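Local coordinates for protein N-acyl-D-glutamate deacylase (Bordetella bronchiseptica, PDB 3GIQ) that probably hydrolyses N-acyl-D-glutamates to D-glutamate and a carboxylate, using bound zinc in an amidohydrolase-type active site, at residues F62-G67 / T88-G93; H68-F73 / A113-T118; L79-S84 / P375-S380. One frame throughout, in Å; residues are numbered along the deposited sequence.

The three contacts show how one barrel surrounds a metal site with contacts of different chemistry. Contact 1 is the most interior: two neighbouring parallel strands joined by backbone hydrogen bonds, with a zinc ligand just beyond the end of one. Contact 2 continues from that strand end, where a second zinc ligand and the turn after it meet a loop through leucines and a shared water. Contact 3 joins a short helix, 80-83, to a helix much later in the chain by aromatic packing and two waters. Lys82 of contact 3 ties the set together, forming salt bridges with Asp64 of contact 1 and Asp69 of contact 2. All are largely buried; Trp378 and Thr118 lie nearer the surface.

Contact 1 (F62-G67 / T88-G93); sequences FIDVHG and TTVVVG. With ZN (zinc ion), chain E.
Ile63 lies alongside Thr89 on one face of the sheet, both side chains pointing the same way, and their CG2 methyls meet at 3.9 Å. On the other face Asp64 and Val90 pair more loosely, with Asp64 CB 4.2 Å from Val90 CG2; that same methyl also sits against the CA of Gly67, where the absence of a side chain leaves it room. The backbones beneath run parallel, their axes only 15° apart. Phe62 O accepts from Thr88 N at 2.9 Å and, weakly, from Thr89 N. Asp64 then uses both of its peptide groups: its N gives to Thr89 O at 2.8 Å, and its O takes Val91 N at 2.9 Å, nearly in line with the carbonyl. Strands 57-64 and 87-92 are neighbouring strands of the barrel expected of the amidohydrolase family, and the chain leaves the first of them through the metal-binding His-x-His pair formed by His66 and His68. The exit is shaped by an Asx turn. Asp64 holds CG anti to its own N (chi1 -173°), and OD1 receives His66 N at 3.2 Å from 48° above the carboxylate plane. OD2 is taken by the salt bridge to Lys82 and a hydrogen bond from Ser364, which together should fix the carboxylate's rotation. One residue beyond His66, Gly67 N returns to Val91 O at 2.9 Å. Between these two anchored peptides the side chain of His66 starts away from the neighbouring strand, and its NE2 binds the zinc ion at 2.1 Å, with His68 and Cys95 as fellow protein ligands.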
loop_
_atom_site.group_PDB
_atom_site.type_symbol
_atom_site.label_atom_id
_atom_site.label_comp_id
_atom_site.label_asym_id
_atom_site.label_seq_id
_atom_site.Cartn_x
_atom_site.Cartn_y
_atom_site.Cartn_z
ATOM N N PHE A 62 1.433 -7.147 9.875
ATOM C CA PHE A 62 1.901 -5.987 9.132
ATOM C C PHE A 62 0.782 -5.241 8.420
ATOM O O PHE A 62 -0.176 -5.843 7.933
ATOM C CB PHE A 62 2.983 -6.405 8.132
ATOM C CG PHE A 62 4.107 -7.187 8.754
ATOM C CD1 PHE A 62 4.563 -6.875 10.033
ATOM C CD2 PHE A 62 4.710 -8.237 8.065
ATOM C CE1 PHE A 62 5.604 -7.601 10.621
ATOM C CE2 PHE A 62 5.749 -8.966 8.643
ATOM C CZ PHE A 62 6.196 -8.648 9.923
ATOM N N ILE A 63 0.910 -3.921 8.370
ATOM C CA ILE A 63 -0.090 -3.083 7.722
ATOM C C ILE A 63 0.477 -2.516 6.426
ATOM O O ILE A 63 1.393 -1.692 6.441
ATOM C CB ILE A 63 -0.529 -1.932 8.660
ATOM C CG1 ILE A 63 -1.056 -2.521 9.977
ATOM C CG2 ILE A 63 -1.605 -1.084 7.985
ATOM C CD1 ILE A 63 -1.565 -1.491 10.979
ATOM N N ASP A 64 -0.068 -2.985 5.305
ATOM C CA ASP A 64 0.365 -2.550 3.981
ATOM C C ASP A 64 -0.366 -1.255 3.640
ATOM O O ASP A 64 -1.525 -1.272 3.222
ATOM C CB ASP A 64 0.043 -3.637 2.951
ATOM C CG ASP A 64 0.617 -3.333 1.584
ATOM O OD1 ASP A 64 1.239 -2.261 1.424
ATOM O OD2 ASP A 64 0.443 -4.171 0.668
ATOM N N VAL A 65 0.321 -0.132 3.815
ATOM C CA VAL A 65 -0.289 1.165 3.572
ATOM C C VAL A 65 -0.442 1.560 2.113
ATOM O O VAL A 65 -1.069 2.576 1.813
ATOM C CB VAL A 65 0.476 2.288 4.308
ATOM C CG1 VAL A 65 0.510 1.986 5.803
ATOM C CG2 VAL A 65 1.889 2.425 3.748
ATOM N N HIS A 66 0.126 0.778 1.201
ATOM C CA HIS A 66 -0.014 1.114 -0.206
ATOM C C HIS A 66 -0.484 -0.063 -1.040
ATOM O O HIS A 66 0.292 -0.671 -1.781
ATOM C CB HIS A 66 1.291 1.654 -0.790
ATOM C CG HIS A 66 1.092 2.430 -2.055
ATOM N ND1 HIS A 66 0.983 3.805 -2.075
ATOM C CD2 HIS A 66 0.895 2.019 -3.330
ATOM C CE1 HIS A 66 0.727 4.206 -3.307
ATOM N NE2 HIS A 66 0.667 3.142 -4.088
ATOM N N GLY A 67 -1.768 -0.383 -0.916
ATOM C CA GLY A 67 -2.318 -1.479 -1.683
ATOM C C GLY A 67 -3.187 -1.003 -2.836
ATOM O O GLY A 67 -3.685 0.127 -2.837
ATOM N N THR A 88 -1.698 -8.251 7.550
ATOM C CA THR A 88 -3.015 -8.489 8.134
ATOM C C THR A 88 -3.997 -7.355 7.861
ATOM O O THR A 88 -5.195 -7.493 8.102
ATOM C CB THR A 88 -2.915 -8.699 9.659
ATOM O OG1 THR A 88 -2.235 -7.586 10.253
ATOM C CG2 THR A 88 -2.148 -9.980 9.969
ATOM N N THR A 89 -3.484 -6.233 7.368
ATOM C CA THR A 89 -4.316 -5.081 7.042
ATOM C C THR A 89 -3.760 -4.397 5.806
ATOM O O THR A 89 -2.548 -4.284 5.646
ATOM C CB THR A 89 -4.339 -4.028 8.178
ATOM O OG1 THR A 89 -4.954 -4.584 9.346
ATOM C CG2 THR A 89 -5.128 -2.790 7.738
ATOM N N VAL A 90 -4.646 -3.951 4.926
ATOM C CA VAL A 90 -4.202 -3.252 3.732
ATOM C C VAL A 90 -5.031 -1.998 3.510
ATOM O O VAL A 90 -6.238 -1.991 3.749
ATOM C CB VAL A 90 -4.295 -4.151 2.474
ATOM C CG1 VAL A 90 -5.736 -4.599 2.247
ATOM C CG2 VAL A 90 -3.770 -3.393 1.259
ATOM N N VAL A 91 -4.368 -0.929 3.087
ATOM C CA VAL A 91 -5.046 0.322 2.793
ATOM C C VAL A 91 -5.129 0.383 1.273
ATOM O O VAL A 91 -4.105 0.456 0.594
ATOM C CB VAL A 91 -4.254 1.547 3.302
ATOM C CG1 VAL A 91 -4.983 2.839 2.911
ATOM C CG2 VAL A 91 -4.093 1.474 4.817
ATOM N N VAL A 92 -6.345 0.329 0.740
ATOM C CA VAL A 92 -6.531 0.373 -0.705
ATOM C C VAL A 92 -6.994 1.749 -1.175
ATOM O O VAL A 92 -7.174 2.658 -0.362
ATOM C CB VAL A 92 -7.553 -0.692 -1.152
ATOM C CG1 VAL A 92 -7.035 -2.077 -0.795
ATOM C CG2 VAL A 92 -8.899 -0.436 -0.482
ATOM N N GLY A 93 -7.165 1.899 -2.490
ATOM C CA GLY A 93 -7.611 3.162 -3.060
ATOM C C GLY A 93 -6.519 4.209 -3.205
ATOM O O GLY A 93 -6.771 5.405 -3.063
HETATM ZN ZN ZN E . 0.101 2.994 -6.113
#

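Contact 2 (H68-F73 / A113-T118); sequences HDDLMF and ALLGET. With ZN (zinc ion), chain E; G01 (N-[(R)-hydroxy(methyl)phosphoryl]-D-glutamic acid), chain C.
With CG set beside its own backbone N (chi1 -49°) and CD1 extended from there (chi2 177°), Leu71 reaches across to Leu115, and the two side chains cross at about a right angle. Leu71 CD1 rests 3.9 Å from Leu115 CB and also touches the backbone carbonyl and CB of Thr118. Leu115 sends its CD2 branch the other way, obliquely against the His68 ring and 3.7 Å from Asp70 OD2. Met72 bends its chain, chi3 lying at 104°, and its CE methyl reaches to 3.4 Å from Leu115 O. That carbonyl has a polar partner too, a bridging water that donates to it at 2.6 Å. The same water donates to His68 O at 2.9 Å and accepts from Leu71 N at 2.8 Å, so one molecule links two backbone groups of 68-73 to Leu115 O. The turn held here follows strand 57-64 of the barrel wall. His68, the second histidine of the metal-binding pair, binds the zinc ion through NE2 at 2.0 Å, and a phosphoryl oxygen of the bound phosphoryl-D-glutamate ligand, OPA, binds the same metal and lies at the edge of the ring, near its plane. The loop at 113-118 reaches the ligand as well, Leu114 CD1 approaching the phosphoryl methyl C6 to 3.8 Å. Asp70 OD2 also receives a weak hydrogen bond from Gly93 N, while Thr118 N hydrogen-bonds to Glu75.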
loop_
_atom_site.group_PDB
_atom_site.type_symbol
_atom_site.label_atom_id
_atom_site.label_comp_id
_atom_site.label_asym_id
_atom_site.label_seq_id
_atom_site.Cartn_x
_atom_site.Cartn_y
_atom_site.Cartn_z
ATOM N N HIS A 68 -3.336 -1.866 -3.836
ATOM C CA HIS A 68 -4.176 -1.595 -5.001
ATOM C C HIS A 68 -5.065 -2.823 -5.178
ATOM O O HIS A 68 -5.465 -3.169 -6.289
ATOM C CB HIS A 68 -3.320 -1.379 -6.259
ATOM C CG HIS A 68 -2.708 -0.014 -6.347
ATOM N ND1 HIS A 68 -3.464 1.138 -6.388
ATOM C CD2 HIS A 68 -1.414 0.382 -6.385
ATOM C CE1 HIS A 68 -2.660 2.186 -6.446
ATOM N NE2 HIS A 68 -1.412 1.755 -6.446
ATOM N N ASP A 69 -5.377 -3.465 -4.056
ATOM C CA ASP A 69 -6.193 -4.680 -4.036
ATOM C C ASP A 69 -7.693 -4.394 -3.904
ATOM O O ASP A 69 -8.470 -5.283 -3.557
ATOM C CB ASP A 69 -5.745 -5.557 -2.862
ATOM C CG ASP A 69 -4.233 -5.582 -2.701
ATOM O OD1 ASP A 69 -3.563 -6.380 -3.389
ATOM O OD2 ASP A 69 -3.716 -4.780 -1.896
ATOM N N ASP A 70 -8.095 -3.160 -4.191
ATOM C CA ASP A 70 -9.498 -2.741 -4.082
ATOM C C ASP A 70 -10.552 -3.761 -4.515
ATOM O O ASP A 70 -11.525 -4.007 -3.793
ATOM C CB ASP A 70 -9.733 -1.462 -4.892
ATOM C CG ASP A 70 -8.814 -0.333 -4.487
ATOM O OD1 ASP A 70 -9.332 0.739 -4.103
ATOM O OD2 ASP A 70 -7.579 -0.513 -4.561
ATOM N N LEU A 71 -10.359 -4.341 -5.695
ATOM C CA LEU A 71 -11.317 -5.288 -6.265
ATOM C C LEU A 71 -10.992 -6.763 -6.060
ATOM O O LEU A 71 -11.774 -7.635 -6.453
ATOM C CB LEU A 71 -11.456 -5.018 -7.768
ATOM C CG LEU A 71 -11.685 -3.555 -8.165
ATOM C CD1 LEU A 71 -11.728 -3.429 -9.685
ATOM C CD2 LEU A 71 -12.978 -3.053 -7.545
ATOM N N MET A 72 -9.846 -7.048 -5.453
ATOM C CA MET A 72 -9.434 -8.429 -5.234
ATOM C C MET A 72 -10.255 -9.186 -4.193
ATOM O O MET A 72 -10.301 -10.415 -4.207
ATOM C CB MET A 72 -7.955 -8.475 -4.850
ATOM C CG MET A 72 -7.027 -7.937 -5.930
ATOM S SD MET A 72 -7.156 -8.867 -7.478
ATOM C CE MET A 72 -8.109 -7.740 -8.468
ATOM N N PHE A 73 -10.904 -8.463 -3.289
ATOM C CA PHE A 73 -11.698 -9.116 -2.261
ATOM C C PHE A 73 -12.852 -9.893 -2.892
ATOM O O PHE A 73 -13.399 -10.812 -2.288
ATOM C CB PHE A 73 -12.174 -8.063 -1.260
ATOM C CG PHE A 73 -11.050 -7.205 -0.742
ATOM C CD1 PHE A 73 -9.998 -7.779 -0.028
ATOM C CD2 PHE A 73 -10.996 -5.850 -1.037
ATOM C CE1 PHE A 73 -8.907 -7.011 0.376
ATOM C CE2 PHE A 73 -9.909 -5.071 -0.636
ATOM C CZ PHE A 73 -8.863 -5.652 0.070
ATOM N N ALA A 113 -7.479 0.657 -14.800
ATOM C CA ALA A 113 -7.398 -0.723 -15.267
ATOM C C ALA A 113 -6.557 -1.590 -14.337
ATOM O O ALA A 113 -6.779 -2.798 -14.232
ATOM C CB ALA A 113 -6.823 -0.762 -16.680
ATOM N N LEU A 114 -5.590 -0.976 -13.661
ATOM C CA LEU A 114 -4.717 -1.717 -12.756
ATOM C C LEU A 114 -5.450 -2.364 -11.585
ATOM O O LEU A 114 -4.948 -3.312 -10.980
ATOM C CB LEU A 114 -3.617 -0.802 -12.215
ATOM C CG LEU A 114 -2.603 -0.267 -13.228
ATOM C CD1 LEU A 114 -1.576 0.595 -12.499
ATOM C CD2 LEU A 114 -1.923 -1.426 -13.936
ATOM N N LEU A 115 -6.630 -1.849 -11.257
ATOM C CA LEU A 115 -7.397 -2.401 -10.146
ATOM C C LEU A 115 -8.090 -3.703 -10.523
ATOM O O LEU A 115 -8.353 -4.545 -9.666
ATOM C CB LEU A 115 -8.444 -1.390 -9.675
ATOM C CG LEU A 115 -7.889 -0.037 -9.229
ATOM C CD1 LEU A 115 -9.019 0.823 -8.692
ATOM C CD2 LEU A 115 -6.826 -0.248 -8.165
ATOM N N GLY A 116 -8.386 -3.865 -11.807
ATOM C CA GLY A 116 -9.059 -5.071 -12.254
ATOM C C GLY A 116 -10.241 -4.747 -13.146
ATOM O O GLY A 116 -10.531 -3.579 -13.399
ATOM N N GLU A 117 -10.936 -5.781 -13.606
ATOM C CA GLU A 117 -12.079 -5.612 -14.496
ATOM C C GLU A 117 -13.455 -5.568 -13.834
ATOM O O GLU A 117 -14.453 -5.329 -14.508
ATOM C CB GLU A 117 -12.063 -6.709 -15.559
ATOM C CG GLU A 117 -10.970 -6.539 -16.595
ATOM C CD GLU A 117 -10.927 -7.680 -17.587
ATOM O OE1 GLU A 117 -12.005 -8.130 -18.029
ATOM O OE2 GLU A 117 -9.812 -8.123 -17.934
ATOM N N THR A 118 -13.519 -5.799 -12.526
ATOM C CA THR A 118 -14.803 -5.754 -11.831
ATOM C C THR A 118 -15.408 -4.356 -11.924
ATOM O O THR A 118 -14.725 -3.360 -11.682
ATOM C CB THR A 118 -14.648 -6.134 -10.342
ATOM O OG1 THR A 118 -14.590 -7.558 -10.220
ATOM C CG2 THR A 118 -15.819 -5.606 -9.520
HETATM ZN ZN ZN E . 0.101 2.994 -6.113
HETATM C CD G01 C . 6.441 5.595 -12.058
HETATM C CG G01 C . 6.039 5.220 -10.632
HETATM C CB G01 C . 4.898 4.193 -10.664
HETATM C CA G01 C . 4.341 3.618 -9.333
HETATM C C G01 C . 5.470 2.850 -8.611
HETATM C C6 G01 C . 0.487 2.191 -9.783
HETATM P P G01 C . 1.692 3.207 -8.946
HETATM O OPA G01 C . 1.616 2.847 -7.401
HETATM O OPB G01 C . 1.374 4.638 -9.172
HETATM N N G01 C . 3.156 2.730 -9.481
HETATM O O G01 C . 5.655 1.648 -8.881
HETATM O OXT G01 C . 6.137 3.502 -7.783
HETATM O OE1 G01 C . 7.122 4.760 -12.696
HETATM O OE2 G01 C . 6.045 6.699 -12.473
HETATM O O HOH W 1 -7.877 -4.498 -7.073
#

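Contact 3 (L79-S84 / P375-S380); sequences LRWKTS and PRLWGS. With G01 (N-[(R)-hydroxy(methyl)phosphoryl]-D-glutamic acid), chain C.
One face of the Trp378 indole is covered by the backbone and CB of Trp81. Trp81 CA stands 3.5 Å from the centroid of the six-membered ring, just 5° off its normal, in a CH-pi contact, and CB lies over the centre of the indole. The two indoles themselves are oblique, their planes at 59°. Leu79 CA lies over a face of the Trp81 ring, toward its rim, and Leu377 CD1 comes obliquely to within 3.4 Å of Trp81 CD1. Ser84 OG meets Trp378 CE3 at 3.4 Å while donating to Arg80 O at 2.7 Å. This is where helices 80-83 and 376-391 meet, on what is probably the outer side of the barrel. Two waters bridge the segments 79-84 and 375-380, one donating to Ser84 OG and Trp378 O, the other to Leu377 O while accepting from Lys82 NZ. Lys82 also forms a salt bridge with Asp69, whose other oxygen takes Trp81 NE1. Just before Leu377, Arg376 is extended from CG to NE, and its NH1 donates to the ligand's carboxylate oxygen O at 2.7 Å, at the guanidinium edge. The indole packing thus lies beside Arg376, which supplies a cation to the ligand's carboxylate and probably to that of D-glutamate substrates.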
loop_
_atom_site.group_PDB
_atom_site.type_symbol
_atom_site.label_atom_id
_atom_site.label_comp_id
_atom_site.label_asym_id
_atom_site.label_seq_id
_atom_site.Cartn_x
_atom_site.Cartn_y
_atom_site.Cartn_z
ATOM N N LEU A 79 -6.223 -13.620 -1.283
ATOM C CA LEU A 79 -5.255 -12.606 -0.861
ATOM C C LEU A 79 -3.983 -13.255 -0.312
ATOM O O LEU A 79 -3.337 -12.713 0.585
ATOM C CB LEU A 79 -5.859 -11.698 0.215
ATOM C CG LEU A 79 -7.221 -11.053 -0.066
ATOM C CD1 LEU A 79 -7.529 -10.048 1.039
ATOM C CD2 LEU A 79 -7.228 -10.378 -1.427
ATOM N N ARG A 80 -3.614 -14.407 -0.864
ATOM C CA ARG A 80 -2.433 -15.126 -0.398
ATOM C C ARG A 80 -1.137 -14.325 -0.545
ATOM O O ARG A 80 -0.184 -14.545 0.205
ATOM C CB ARG A 80 -2.306 -16.460 -1.138
ATOM C CG ARG A 80 -1.214 -17.385 -0.600
ATOM C CD ARG A 80 -1.567 -17.946 0.774
ATOM N NE ARG A 80 -0.686 -19.054 1.135
ATOM C CZ ARG A 80 -0.907 -19.896 2.140
ATOM N NH1 ARG A 80 -1.984 -19.763 2.900
ATOM N NH2 ARG A 80 -0.057 -20.884 2.378
ATOM N N TRP A 81 -1.098 -13.396 -1.496
ATOM C CA TRP A 81 0.101 -12.588 -1.687
ATOM C C TRP A 81 0.331 -11.670 -0.487
ATOM O O TRP A 81 1.443 -11.192 -0.264
ATOM C CB TRP A 81 0.011 -11.779 -2.993
ATOM C CG TRP A 81 -1.192 -10.890 -3.128
ATOM C CD1 TRP A 81 -1.259 -9.551 -2.860
ATOM C CD2 TRP A 81 -2.497 -11.271 -3.586
ATOM N NE1 TRP A 81 -2.520 -9.076 -3.128
ATOM C CE2 TRP A 81 -3.301 -10.111 -3.573
ATOM C CE3 TRP A 81 -3.065 -12.483 -4.006
ATOM C CZ2 TRP A 81 -4.648 -10.124 -3.964
ATOM C CZ3 TRP A 81 -4.407 -12.496 -4.397
ATOM C CH2 TRP A 81 -5.180 -11.323 -4.372
ATOM N N LYS A 82 -0.725 -11.443 0.293
ATOM C CA LYS A 82 -0.631 -10.604 1.483
ATOM C C LYS A 82 -0.276 -11.434 2.715
ATOM O O LYS A 82 0.729 -11.181 3.384
ATOM C CB LYS A 82 -1.961 -9.892 1.754
ATOM C CG LYS A 82 -2.440 -8.956 0.664
ATOM C CD LYS A 82 -1.506 -7.772 0.470
ATOM C CE LYS A 82 -2.193 -6.692 -0.357
ATOM N NZ LYS A 82 -1.271 -5.632 -0.843
ATOM N N THR A 83 -1.108 -12.427 3.014
ATOM C CA THR A 83 -0.903 -13.268 4.189
ATOM C C THR A 83 0.437 -13.994 4.212
ATOM O O THR A 83 1.043 -14.144 5.276
ATOM C CB THR A 83 -2.020 -14.326 4.334
ATOM O OG1 THR A 83 -2.011 -15.192 3.193
ATOM C CG2 THR A 83 -3.384 -13.653 4.453
ATOM N N SER A 84 0.894 -14.446 3.045
ATOM C CA SER A 84 2.157 -15.170 2.951
ATOM C C SER A 84 3.370 -14.311 3.301
ATOM O O SER A 84 4.473 -14.837 3.466
ATOM C CB SER A 84 2.335 -15.768 1.553
ATOM O OG SER A 84 2.472 -14.758 0.572
ATOM N N PRO A 375 7.721 -8.243 -8.441
ATOM C CA PRO A 375 7.800 -9.102 -7.251
ATOM C C PRO A 375 7.392 -8.491 -5.913
ATOM O O PRO A 375 7.134 -9.219 -4.956
ATOM C CB PRO A 375 9.257 -9.564 -7.257
ATOM C CG PRO A 375 9.968 -8.418 -7.917
ATOM C CD PRO A 375 9.046 -8.104 -9.068
ATOM N N ARG A 376 7.331 -7.165 -5.843
ATOM C CA ARG A 376 6.943 -6.488 -4.607
ATOM C C ARG A 376 5.562 -6.957 -4.160
ATOM O O ARG A 376 5.208 -6.850 -2.987
ATOM C CB ARG A 376 6.931 -4.972 -4.814
ATOM C CG ARG A 376 5.861 -4.486 -5.774
ATOM C CD ARG A 376 6.128 -3.053 -6.195
ATOM N NE ARG A 376 5.048 -2.506 -7.008
ATOM C CZ ARG A 376 5.152 -1.392 -7.725
ATOM N NH1 ARG A 376 6.291 -0.709 -7.735
ATOM N NH2 ARG A 376 4.115 -0.950 -8.416
ATOM N N LEU A 377 4.786 -7.478 -5.105
ATOM C CA LEU A 377 3.449 -7.978 -4.809
ATOM C C LEU A 377 3.505 -9.084 -3.758
ATOM O O LEU A 377 2.645 -9.164 -2.875
ATOM C CB LEU A 377 2.805 -8.529 -6.085
ATOM C CG LEU A 377 1.420 -9.184 -5.967
ATOM C CD1 LEU A 377 0.391 -8.152 -5.525
ATOM C CD2 LEU A 377 1.031 -9.775 -7.313
ATOM N N TRP A 378 4.528 -9.925 -3.854
ATOM C CA TRP A 378 4.689 -11.049 -2.939
ATOM C C TRP A 378 5.840 -10.970 -1.936
ATOM O O TRP A 378 5.847 -11.713 -0.955
ATOM C CB TRP A 378 4.864 -12.350 -3.734
ATOM C CG TRP A 378 3.611 -12.891 -4.371
ATOM C CD1 TRP A 378 3.019 -12.465 -5.528
ATOM C CD2 TRP A 378 2.808 -13.969 -3.881
ATOM N NE1 TRP A 378 1.893 -13.219 -5.791
ATOM C CE2 TRP A 378 1.742 -14.148 -4.793
ATOM C CE3 TRP A 378 2.885 -14.805 -2.757
ATOM C CZ2 TRP A 378 0.761 -15.127 -4.614
ATOM C CZ3 TRP A 378 1.908 -15.781 -2.582
ATOM C CH2 TRP A 378 0.860 -15.932 -3.508
ATOM N N GLY A 379 6.814 -10.093 -2.160
ATOM C CA GLY A 379 7.940 -10.065 -1.242
ATOM C C GLY A 379 8.340 -8.798 -0.510
ATOM O O GLY A 379 9.361 -8.799 0.170
ATOM N N SER A 380 7.552 -7.734 -0.611
ATOM C CA SER A 380 7.905 -6.477 0.047
ATOM C C SER A 380 8.250 -6.525 1.535
ATOM O O SER A 380 9.356 -6.155 1.927
ATOM C CB SER A 380 6.799 -5.437 -0.166
ATOM O OG SER A 380 6.758 -5.007 -1.516
HETATM C CD G01 C . 6.441 5.595 -12.058
HETATM C CG G01 C . 6.039 5.220 -10.632
HETATM C CB G01 C . 4.898 4.193 -10.664
HETATM C CA G01 C . 4.341 3.618 -9.333
HETATM C C G01 C . 5.470 2.850 -8.611
HETATM C C6 G01 C . 0.487 2.191 -9.783
HETATM P P G01 C . 1.692 3.207 -8.946
HETATM O OPA G01 C . 1.616 2.847 -7.401
HETATM O OPB G01 C . 1.374 4.638 -9.172
HETATM N N G01 C . 3.156 2.730 -9.481
HETATM O O G01 C . 5.655 1.648 -8.881
HETATM O OXT G01 C . 6.137 3.502 -7.783
HETATM O OE1 G01 C . 7.122 4.760 -12.696
HETATM O OE2 G01 C . 6.045 6.699 -12.473
HETATM O O HOH W 2 0.968 -6.839 -2.246
HETATM O O HOH W 3 5.059 -14.060 0.180
#